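Pheromone cOB1/lipoprotein, YaeC family (Enterococcus faecalis, PDB 4EF1) probably binds methionine as the substrate-binding lipoprotein of an uptake system, and is also the precursor of the peptide pheromone cOB1. Local coordinates at residues 62-67 / 73-78; 46-49 / 55-58. All blocks are in the same frame, centred on the assembly; numbering follows the deposited sequence. Where two conformers were deposited one is given.

Interaction 1: residues 62-67 / 73-78; sequences PFFNEA and YDFVNA. With MSE (selenomethionine), chain C.
The Phe-64 ring reaches from helix 62-67 to the backbone of strand 75-78, where Val-76 N lies in the plane of the ring at its edge. Phe-75 is met differently: Phe-64 CE1 comes up to the edge of the Phe-75 ring, near its plane, while one face of that ring is covered by Tyr-73 CB, 3.5 Å above the plane and over the centre. The two segments belong to a beta-alpha-beta crossover of the type II periplasmic-binding-protein fold: helix 61-71 follows strand 55-60 and leads into strand 75-83, parallel to strand 55-60, with the antiparallel strand 203-208 between them. In agreement, the helix and strand axes are nearly antiparallel (168°) and 10.1 Å apart.

Phe-64 carries most of the contact. With CG opposite the backbone N (chi1 174°), its ring extends from the helix, so that CE1 lies 3.7 Å from Phe-75 CB and CZ lies 3.7 Å from Val-76 C. Ile-204 and Ala-206 of strand 203-208 also touch this ring, setting it against the sheet. One helical turn later, Ala-67 O approaches Tyr-73 CD2 at 3.5 Å, but this is an oblique van der Waals contact; that oxygen accepts a hydrogen bond from Asn-71.

Neighbouring helix residues serve different surfaces. Phe-64 packs on the sheet, whereas Phe-63 lines the ligand pocket, where His-60 ND1 is hydrogen-bonded to its backbone N. Selenomethionine CE rests 3.4 Å above the plane of the Phe-63 ring, over its centre, a CH-pi-like placement, and the selenium lies 3.4 Å from Phe-63 CB.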
loop_
_atom_site.group_PDB
_atom_site.type_symbol
_atom_site.label_atom_id
_atom_site.label_comp_id
_atom_site.label_asym_id
_atom_site.label_seq_id
_atom_site.Cartn_x
_atom_site.Cartn_y
_atom_site.Cartn_z
ATOM N N PRO A 62 -2.190 9.035 -2.170
ATOM C CA PRO A 62 -3.310 9.072 -3.122
ATOM C C PRO A 62 -4.602 8.389 -2.594
ATOM O O PRO A 62 -5.707 8.905 -2.793
ATOM C CB PRO A 62 -2.720 8.386 -4.365
ATOM C CG PRO A 62 -1.251 8.611 -4.270
ATOM C CD PRO A 62 -0.945 8.536 -2.788
ATOM N N PHE A 63 -4.457 7.278 -1.863
ATOM C CA PHE A 63 -5.594 6.613 -1.278
ATOM C C PHE A 63 -6.214 7.533 -0.198
ATOM O O PHE A 63 -7.415 7.703 -0.144
ATOM C CB PHE A 63 -5.188 5.279 -0.648
ATOM C CG PHE A 63 -6.349 4.512 -0.073
ATOM C CD1 PHE A 63 -6.787 4.773 1.200
ATOM C CD2 PHE A 63 -6.980 3.523 -0.812
ATOM C CE1 PHE A 63 -7.873 4.083 1.740
ATOM C CE2 PHE A 63 -8.058 2.822 -0.288
ATOM C CZ PHE A 63 -8.505 3.093 0.999
ATOM N N PHE A 64 -5.345 8.065 0.671
ATOM C CA PHE A 64 -5.729 9.002 1.749
ATOM C C PHE A 64 -6.580 10.163 1.184
ATOM O O PHE A 64 -7.672 10.484 1.731
ATOM C CB PHE A 64 -4.435 9.514 2.441
ATOM C CG PHE A 64 -4.642 10.583 3.478
ATOM C CD1 PHE A 64 -4.995 10.252 4.773
ATOM C CD2 PHE A 64 -4.434 11.924 3.170
ATOM C CE1 PHE A 64 -5.188 11.233 5.727
ATOM C CE2 PHE A 64 -4.617 12.914 4.119
ATOM C CZ PHE A 64 -5.003 12.573 5.403
ATOM N N ASN A 65 -6.090 10.801 0.125
ATOM C CA ASN A 65 -6.810 11.967 -0.474
ATOM C C ASN A 65 -8.187 11.567 -1.014
ATOM O O ASN A 65 -9.191 12.309 -0.861
ATOM C CB ASN A 65 -5.991 12.618 -1.596
ATOM C CG ASN A 65 -4.722 13.325 -1.102
ATOM O OD1 ASN A 65 -4.544 13.585 0.084
ATOM N ND2 ASN A 65 -3.811 13.593 -2.026
ATOM N N GLU A 66 -8.246 10.418 -1.672
ATOM C CA GLU A 66 -9.548 9.920 -2.156
ATOM C C GLU A 66 -10.528 9.668 -0.992
ATOM O O GLU A 66 -11.686 10.029 -1.087
ATOM C CB GLU A 66 -9.368 8.656 -2.947
ATOM C CG GLU A 66 -10.716 8.133 -3.367
ATOM C CD GLU A 66 -10.598 6.894 -4.128
ATOM O OE1 GLU A 66 -10.319 5.855 -3.471
ATOM O OE2 GLU A 66 -10.809 6.963 -5.348
ATOM N N ALA A 67 -10.036 9.018 0.072
ATOM C CA ALA A 67 -10.823 8.708 1.242
ATOM C C ALA A 67 -11.326 9.985 1.939
ATOM O O ALA A 67 -12.477 10.034 2.374
ATOM C CB ALA A 67 -10.025 7.813 2.219
ATOM N N TYR A 73 -13.547 13.149 5.695
ATOM C CA TYR A 73 -12.747 12.901 6.892
ATOM C C TYR A 73 -11.845 14.095 7.165
ATOM O O TYR A 73 -11.142 14.529 6.272
ATOM C CB TYR A 73 -11.847 11.687 6.721
ATOM C CG TYR A 73 -12.496 10.344 6.644
ATOM C CD1 TYR A 73 -13.526 9.981 7.505
ATOM C CD2 TYR A 73 -12.009 9.390 5.761
ATOM C CE1 TYR A 73 -14.091 8.728 7.449
ATOM C CE2 TYR A 73 -12.557 8.131 5.705
ATOM C CZ TYR A 73 -13.582 7.806 6.568
ATOM O OH TYR A 73 -14.105 6.576 6.469
ATOM N N ASP A 74 -11.832 14.574 8.407
ATOM C CA ASP A 74 -11.003 15.712 8.816
ATOM C C ASP A 74 -9.697 15.147 9.417
ATOM O O ASP A 74 -9.485 15.161 10.629
ATOM C CB ASP A 74 -11.811 16.578 9.791
ATOM C CG ASP A 74 -11.099 17.853 10.206
ATOM O OD1 ASP A 74 -10.254 18.348 9.432
ATOM O OD2 ASP A 74 -11.410 18.357 11.325
ATOM N N PHE A 75 -8.831 14.628 8.539
ATOM C CA PHE A 75 -7.565 14.009 8.909
ATOM C C PHE A 75 -6.368 14.766 8.340
ATOM O O PHE A 75 -6.511 15.620 7.471
ATOM C CB PHE A 75 -7.457 12.605 8.315
ATOM C CG PHE A 75 -8.515 11.623 8.739
ATOM C CD1 PHE A 75 -9.308 11.792 9.889
ATOM C CD2 PHE A 75 -8.644 10.444 8.015
ATOM C CE1 PHE A 75 -10.249 10.829 10.250
ATOM C CE2 PHE A 75 -9.602 9.495 8.367
ATOM C CZ PHE A 75 -10.389 9.678 9.490
ATOM N N VAL A 76 -5.184 14.419 8.833
ATOM C CA VAL A 76 -3.918 14.952 8.328
ATOM C C VAL A 76 -2.870 13.822 8.207
ATOM O O VAL A 76 -2.927 12.799 8.838
ATOM C CB VAL A 76 -3.348 16.138 9.184
ATOM C CG1 VAL A 76 -4.222 17.357 9.111
ATOM C CG2 VAL A 76 -3.130 15.721 10.638
ATOM N N ASN A 77 -1.931 14.036 7.314
ATOM C CA ASN A 77 -0.803 13.153 7.102
ATOM C C ASN A 77 0.316 13.504 8.072
ATOM O O ASN A 77 0.953 14.560 7.935
ATOM C CB ASN A 77 -0.349 13.328 5.653
ATOM C CG ASN A 77 0.873 12.547 5.304
ATOM O OD1 ASN A 77 1.436 11.761 6.105
ATOM N ND2 ASN A 77 1.286 12.728 4.057
ATOM N N ALA A 78 0.584 12.599 9.014
ATOM C CA ALA A 78 1.670 12.790 9.990
ATOM C C ALA A 78 3.071 12.401 9.482
ATOM O O ALA A 78 4.060 12.629 10.183
ATOM C CB ALA A 78 1.364 12.029 11.263
HETATM N N MSE C 301 0.015 -1.139 1.880
HETATM C CA MSE C 301 -0.702 -0.738 0.604
HETATM C C MSE C 301 0.261 -0.353 -0.523
HETATM O O MSE C 301 1.238 0.371 -0.277
HETATM O OXT MSE C 301 0.021 -0.699 -1.711
HETATM C CB MSE C 301 -1.722 0.375 0.846
HETATM C CG MSE C 301 -2.611 0.723 -0.354
HETATM SE SE MSE C 301 -3.639 2.311 -0.003
HETATM C CE MSE C 301 -4.871 1.621 1.401
#

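Interaction 2: residues 46-49 / 55-58; sequences KALE and ANYF. With MSE (selenomethionine), chain C.
Asn-56 ND2 rests against Leu-48 CD2 (3.5 Å) while Asn-45 OD1, and more weakly Pro-44 O, hold it by hydrogen bonds; both holders are in the residues just before segment 46-49. Leu-48 CB, 3.7 Å from the same ND2, adds to the van der Waals packing. The amide of this buried asparagine is therefore tied to the start of helix 43-50, and its OD1 makes a weak hydrogen bond with Gln-59 NE2 of the ligand pocket.

Leu-48 supplies the helix side of the packing. Its CG stands opposite the backbone N (chi1 177°), and the isopropyl fork divides between two consecutive strand residues: CD2 lies against the Asn-56 amide while CD1 meets the backbone, 3.7 Å from Ala-55 N. The two side chains of Leu-48 and Asn-56 meet at about a right angle. The backbone of the helix is also held, since Leu-48 O is hydrogen-bonded to Arg-208 NH1.

Farther along the strand the chain turns a corner at Phe-58, whose ring receives Asn-56 CG at its edge, in plane. Phe-58 CE2 lies 3.7 Å from selenomethionine CE, an oblique approach, and Phe-58 O lies 3.2 Å from the ligand CB. A helix packed on a strand whose C-terminal end enters the ligand site in this way fits a lobe of a type II periplasmic binding protein, here with selenomethionine bound.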
loop_
_atom_site.group_PDB
_atom_site.type_symbol
_atom_site.label_atom_id
_atom_site.label_comp_id
_atom_site.label_asym_id
_atom_site.label_seq_id
_atom_site.Cartn_x
_atom_site.Cartn_y
_atom_site.Cartn_z
ATOM N N LYS A 46 -12.509 4.612 9.235
ATOM C CA LYS A 46 -13.711 4.756 10.067
ATOM C C LYS A 46 -13.308 4.817 11.537
ATOM O O LYS A 46 -13.757 5.688 12.279
ATOM C CB LYS A 46 -14.730 3.617 9.851
ATOM C CG LYS A 46 -15.434 3.644 8.487
ATOM C CD LYS A 46 -16.634 2.694 8.389
ATOM C CE LYS A 46 -17.375 2.860 7.065
ATOM N NZ LYS A 46 -17.943 4.225 6.869
ATOM N N ALA A 47 -12.452 3.894 11.951
ATOM C CA ALA A 47 -11.968 3.826 13.342
ATOM C C ALA A 47 -11.235 5.103 13.838
ATOM O O ALA A 47 -11.364 5.497 14.988
ATOM C CB ALA A 47 -11.088 2.582 13.527
ATOM N N LEU A 48 -10.428 5.717 12.960
ATOM C CA LEU A 48 -9.725 6.951 13.276
ATOM C C LEU A 48 -10.707 8.095 13.454
ATOM O O LEU A 48 -10.623 8.851 14.416
ATOM C CB LEU A 48 -8.661 7.271 12.217
ATOM C CG LEU A 48 -7.875 8.583 12.351
ATOM C CD1 LEU A 48 -7.102 8.536 13.677
ATOM C CD2 LEU A 48 -6.938 8.752 11.159
ATOM N N GLU A 49 -11.692 8.193 12.580
ATOM C CA GLU A 49 -12.704 9.231 12.754
ATOM C C GLU A 49 -13.509 9.049 14.034
ATOM O O GLU A 49 -13.804 10.031 14.715
ATOM C CB GLU A 49 -13.646 9.249 11.561
ATOM C CG GLU A 49 -14.747 10.289 11.696
ATOM C CD GLU A 49 -15.671 10.303 10.512
ATOM O OE1 GLU A 49 -16.273 9.248 10.218
ATOM O OE2 GLU A 49 -15.813 11.376 9.905
ATOM N N ALA A 55 -4.491 6.932 15.747
ATOM C CA ALA A 55 -3.734 7.081 14.493
ATOM C C ALA A 55 -3.949 5.823 13.658
ATOM O O ALA A 55 -4.385 4.771 14.190
ATOM C CB ALA A 55 -2.252 7.251 14.781
ATOM N N ASN A 56 -3.654 5.912 12.376
ATOM C CA ASN A 56 -3.581 4.698 11.570
ATOM C C ASN A 56 -2.324 4.661 10.707
ATOM O O ASN A 56 -1.642 5.680 10.475
ATOM C CB ASN A 56 -4.913 4.347 10.869
ATOM C CG ASN A 56 -5.289 5.314 9.755
ATOM O OD1 ASN A 56 -4.431 5.780 8.962
ATOM N ND2 ASN A 56 -6.581 5.573 9.644
ATOM N N TYR A 57 -1.986 3.445 10.304
ATOM C CA TYR A 57 -0.797 3.135 9.552
ATOM C C TYR A 57 -1.138 1.982 8.581
ATOM O O TYR A 57 -1.005 0.796 8.915
ATOM C CB TYR A 57 0.297 2.703 10.542
ATOM C CG TYR A 57 1.642 2.336 9.922
ATOM C CD1 TYR A 57 2.131 2.940 8.741
ATOM C CD2 TYR A 57 2.466 1.400 10.555
ATOM C CE1 TYR A 57 3.401 2.600 8.213
ATOM C CE2 TYR A 57 3.707 1.062 10.037
ATOM C CZ TYR A 57 4.179 1.637 8.877
ATOM O OH TYR A 57 5.434 1.249 8.461
ATOM N N PHE A 58 -1.564 2.351 7.371
ATOM C CA PHE A 58 -1.981 1.371 6.357
ATOM C C PHE A 58 -2.051 1.926 4.925
ATOM O O PHE A 58 -2.035 1.142 3.981
ATOM C CB PHE A 58 -3.358 0.755 6.744
ATOM C CG PHE A 58 -4.524 1.575 6.289
ATOM C CD1 PHE A 58 -4.895 2.714 6.982
ATOM C CD2 PHE A 58 -5.255 1.202 5.182
ATOM C CE1 PHE A 58 -5.956 3.470 6.560
ATOM C CE2 PHE A 58 -6.322 1.968 4.746
ATOM C CZ PHE A 58 -6.674 3.095 5.438
HETATM N N MSE C 301 0.015 -1.139 1.880
HETATM C CA MSE C 301 -0.702 -0.738 0.604
HETATM C C MSE C 301 0.261 -0.353 -0.523
HETATM O O MSE C 301 1.238 0.371 -0.277
HETATM O OXT MSE C 301 0.021 -0.699 -1.711
HETATM C CB MSE C 301 -1.722 0.375 0.846
HETATM C CG MSE C 301 -2.611 0.723 -0.354
HETATM SE SE MSE C 301 -3.639 2.311 -0.003
HETATM C CE MSE C 301 -4.871 1.621 1.401
#

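How the interactions relate
Of the elements joined here, helix 43-50 comes first along the chain, and interaction 2 closes the short loop between it and strand 55-60. The strand passes directly into helix 61-71, and interaction 1 then closes the turn from that helix into strand 75-83. The two contacts are in series, neither nested nor crossed, with centres about 10 Å apart. They also meet directly: Phe-75 CZ lies 3.7 Å from Glu-49 N, and Phe-75 CE1 lies 3.9 Å from Leu-48 CG. Together they attach two successive helices to one mixed sheet, and they line the same ligand site from consecutive elements, strand 55-60 and helix 61-71.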